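Local atomic coordinates of putative cytoplasmic protein (Salmonella typhimurium, PDB entry 2GK3), a protein that is of unknown function but assembles into hexamers and probably belongs to the class I glutamine amidotransferase-like family. Residues 138-143 with 149-154. Residues are numbered along the deposited sequence; the frame is centred on the assembly and turned at random.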
ATOM      1  N   ASN E 138      21.507   2.141  -3.611  1.00 25.55           N
ATOM      2  CA  ASN E 138      22.142   1.398  -4.691  1.00 24.94           C
ATOM      3  C   ASN E 138      23.278   2.110  -5.454  1.00 25.04           C
ATOM      4  O   ASN E 138      23.574   1.747  -6.591  1.00 25.02           O
ATOM      5  CB  ASN E 138      21.066   0.951  -5.693  1.00 25.05           C
ATOM      6  CG  ASN E 138      21.574  -0.108  -6.655  1.00 24.88           C
ATOM      7  OD1 ASN E 138      22.199  -1.093  -6.239  1.00 26.15           O
ATOM      8  ND2 ASN E 138      21.315   0.086  -7.936  1.00 20.71           N
ATOM      9  N   TYR E 139      23.925   3.086  -4.827  1.00 24.94           N
ATOM     10  CA  TYR E 139      24.887   3.930  -5.518  1.00 25.34           C
ATOM     11  C   TYR E 139      26.130   3.207  -6.042  1.00 26.16           C
ATOM     12  O   TYR E 139      26.766   3.682  -6.995  1.00 26.78           O
ATOM     13  CB  TYR E 139      25.272   5.127  -4.646  1.00 24.86           C
ATOM     14  CG  TYR E 139      24.273   6.263  -4.751  1.00 24.47           C
ATOM     15  CD1 TYR E 139      23.300   6.478  -3.758  1.00 23.77           C
ATOM     16  CD2 TYR E 139      24.292   7.120  -5.852  1.00 22.75           C
ATOM     17  CE1 TYR E 139      22.388   7.544  -3.859  1.00 22.53           C
ATOM     18  CE2 TYR E 139      23.374   8.148  -5.978  1.00 24.11           C
ATOM     19  CZ  TYR E 139      22.429   8.365  -4.987  1.00 23.62           C
ATOM     20  OH  TYR E 139      21.535   9.417  -5.163  1.00 24.76           O
ATOM     21  N   LYS E 140      26.454   2.054  -5.446  1.00 26.37           N
ATOM     22  CA  LYS E 140      27.668   1.297  -5.793  1.00 26.47           C
ATOM     23  C   LYS E 140      27.594   0.722  -7.207  1.00 26.58           C
ATOM     24  O   LYS E 140      28.612   0.539  -7.867  1.00 26.80           O
ATOM     25  CB  LYS E 140      27.899   0.176  -4.794  1.00 25.53           C
ATOM     26  CG  LYS E 140      29.135  -0.621  -5.111  1.00 27.17           C
ATOM     27  CD  LYS E 140      29.485  -1.626  -4.040  1.00 27.58           C
ATOM     28  CE  LYS E 140      30.972  -1.981  -4.166  1.00 27.34           C
ATOM     29  NZ  LYS E 140      31.388  -2.951  -3.140  1.00 26.77           N
ATOM     30  N   ASN E 141      26.371   0.450  -7.646  1.00 26.85           N
ATOM     31  CA  ASN E 141      26.090  -0.131  -8.931  1.00 27.27           C
ATOM     32  C   ASN E 141      25.724   0.930  -9.969  1.00 27.57           C
ATOM     33  O   ASN E 141      25.078   0.636 -10.976  1.00 28.54           O
ATOM     34  CB  ASN E 141      24.999  -1.174  -8.749  1.00 27.05           C
ATOM     35  CG  ASN E 141      25.450  -2.308  -7.832  1.00 28.19           C
ATOM     36  OD1 ASN E 141      26.559  -2.833  -7.995  1.00 28.94           O
ATOM     37  ND2 ASN E 141      24.618  -2.670  -6.847  1.00 26.78           N
ATOM     38  N   THR E 142      26.177   2.159  -9.731  1.00 27.62           N
ATOM     39  CA  THR E 142      25.913   3.284 -10.635  1.00 27.30           C
ATOM     40  C   THR E 142      27.211   3.942 -11.048  1.00 28.15           C
ATOM     41  O   THR E 142      28.252   3.742 -10.408  1.00 28.69           O
ATOM     42  CB  THR E 142      25.026   4.385  -9.970  1.00 27.43           C
ATOM     43  OG1 THR E 142      25.785   5.083  -8.974  1.00 25.10           O
ATOM     44  CG2 THR E 142      23.741   3.799  -9.347  1.00 24.15           C
ATOM     45  N   VAL E 143      27.149   4.758 -12.101  1.00 28.61           N
ATOM     46  CA  VAL E 143      28.335   5.471 -12.615  1.00 28.00           C
ATOM     47  C   VAL E 143      28.886   6.525 -11.645  1.00 28.51           C
ATOM     48  O   VAL E 143      29.934   7.140 -11.901  1.00 28.59           O
ATOM     49  CB  VAL E 143      28.073   6.060 -14.007  1.00 28.16           C
ATOM     50  CG1 VAL E 143      27.844   4.904 -15.025  1.00 27.87           C
ATOM     51  CG2 VAL E 143      26.872   6.990 -13.990  1.00 28.66           C
ATOM     52  N   PRO E 149      34.769   9.387  -2.693  1.00 28.70           N
ATOM     53  CA  PRO E 149      36.052   9.026  -2.091  1.00 28.76           C
ATOM     54  C   PRO E 149      35.968   7.833  -1.118  1.00 29.16           C
ATOM     55  O   PRO E 149      36.880   7.619  -0.307  1.00 29.34           O
ATOM     56  CB  PRO E 149      36.443  10.306  -1.357  1.00 28.23           C
ATOM     57  CG  PRO E 149      35.160  10.872  -0.922  1.00 27.97           C
ATOM     58  CD  PRO E 149      34.144  10.515  -1.981  1.00 28.36           C
ATOM     59  N   VAL E 150      34.871   7.084  -1.188  1.00 29.87           N
ATOM     60  CA  VAL E 150      34.693   5.869  -0.381  1.00 29.71           C
ATOM     61  C   VAL E 150      34.277   4.694  -1.269  1.00 29.74           C
ATOM     62  O   VAL E 150      33.765   4.880  -2.382  1.00 29.92           O
ATOM     63  CB  VAL E 150      33.663   6.063   0.785  1.00 30.38           C
ATOM     64  CG1 VAL E 150      34.121   7.151   1.745  1.00 30.28           C
ATOM     65  CG2 VAL E 150      32.229   6.338   0.261  1.00 29.49           C
ATOM     66  N   ILE E 151      34.494   3.478  -0.779  1.00 29.33           N
ATOM     67  CA  ILE E 151      34.013   2.270  -1.471  1.00 28.39           C
ATOM     68  C   ILE E 151      32.892   1.739  -0.601  1.00 27.78           C
ATOM     69  O   ILE E 151      33.045   1.643   0.610  1.00 28.42           O
ATOM     70  CB  ILE E 151      35.155   1.237  -1.661  1.00 28.44           C
ATOM     71  CG1 ILE E 151      36.154   1.751  -2.706  1.00 29.17           C
ATOM     72  CG2 ILE E 151      34.611  -0.136  -2.085  1.00 27.17           C
ATOM     73  CD1 ILE E 151      37.545   1.161  -2.542  1.00 31.59           C
HETATM   74  N   MSE E 152      31.752   1.446  -1.206  1.00 26.98           N
HETATM   75  CA  MSE E 152      30.571   1.036  -0.465  1.00 25.72           C
HETATM   76  C   MSE E 152      30.533  -0.470  -0.187  1.00 27.35           C
HETATM   77  O   MSE E 152      31.328  -1.231  -0.744  1.00 27.12           O
HETATM   78  CB  MSE E 152      29.317   1.453  -1.236  1.00 25.76           C
HETATM   79  CG  MSE E 152      28.752   2.830  -0.822  1.00 25.40           C
HETATM   80 SE   MSE E 152      27.833   3.623  -2.300  0.50 20.28          SE
HETATM   81  CE  MSE E 152      26.414   2.428  -2.431  1.00 29.72           C
ATOM     82  N   LEU E 153      29.597  -0.897   0.656  1.00 28.41           N
ATOM     83  CA  LEU E 153      29.351  -2.337   0.872  1.00 29.87           C
ATOM     84  C   LEU E 153      28.501  -2.923  -0.265  1.00 30.15           C
ATOM     85  O   LEU E 153      27.999  -2.183  -1.107  1.00 30.74           O
ATOM     86  CB  LEU E 153      28.691  -2.591   2.241  1.00 29.53           C
ATOM     87  CG  LEU E 153      29.350  -1.994   3.497  1.00 30.14           C
ATOM     88  CD1 LEU E 153      28.624  -2.454   4.772  1.00 32.23           C
ATOM     89  CD2 LEU E 153      30.842  -2.319   3.598  1.00 31.88           C
ATOM     90  N   ASP E 154      28.372  -4.243  -0.300  1.00 30.59           N
ATOM     91  CA  ASP E 154      27.572  -4.936  -1.322  1.00 31.64           C
ATOM     92  C   ASP E 154      26.090  -5.117  -0.973  1.00 30.64           C
ATOM     93  O   ASP E 154      25.298  -5.500  -1.821  1.00 31.98           O
ATOM     94  CB  ASP E 154      28.193  -6.298  -1.653  1.00 32.17           C
ATOM     95  CG  ASP E 154      29.574  -6.166  -2.263  1.00 36.09           C
ATOM     96  OD1 ASP E 154      29.756  -5.294  -3.160  1.00 39.25           O
ATOM     97  OD2 ASP E 154      30.482  -6.926  -1.843  1.00 39.32           O
TER
HETATM   98  O   HOH W   1      24.946  -5.025  -5.123  1.00 27.35           O
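The carboxylate of Asp154 takes the ammonium of Lys140 above its plane: NZ stands 44° out of that plane, 2.9 Å from OD1, in a salt bridge. The carbonyl of Met152 is met in a similar way, its O 3.0 Å from Lys140 NZ with the nitrogen above the carbonyl plane. One ammonium thus bonds both acceptors. The motif is a short 3-10 turn, 139-140, laid against residues 152-154 in what is probably a class I glutamine amidotransferase-like domain. Thr142 OG1 holds the turn by bonding Tyr139 O (2.6 Å), which Thr142 N also reaches from the same face of the carbonyl plane. Lys140 reaches across to 152-154 because CG lies anti to the backbone N (chi1 -180°) and the chain beyond is extended; CD passes 3.3 Å from Leu153 O. Met152, a selenomethionine bent at chi3 (67°), presses CE close to the backbone N of Tyr139 (3.5 Å), with Tyr139 CB at 3.7 Å and Lys140 CB at 3.6 Å. The ring of Tyr139 runs away toward helix 88-92, touching Ser88 and Phe91, and its OH is hydrogen-bonded to Ile86 O. Asn141 packs on Asp156 of a second subunit, so the turn borders a subunit interface of the hexamer. Asn141 ND2 donates to Asn138 OD1 at 3.0 Å, nearly in its amide plane, and also to a water weakly bonded to Asp154 O.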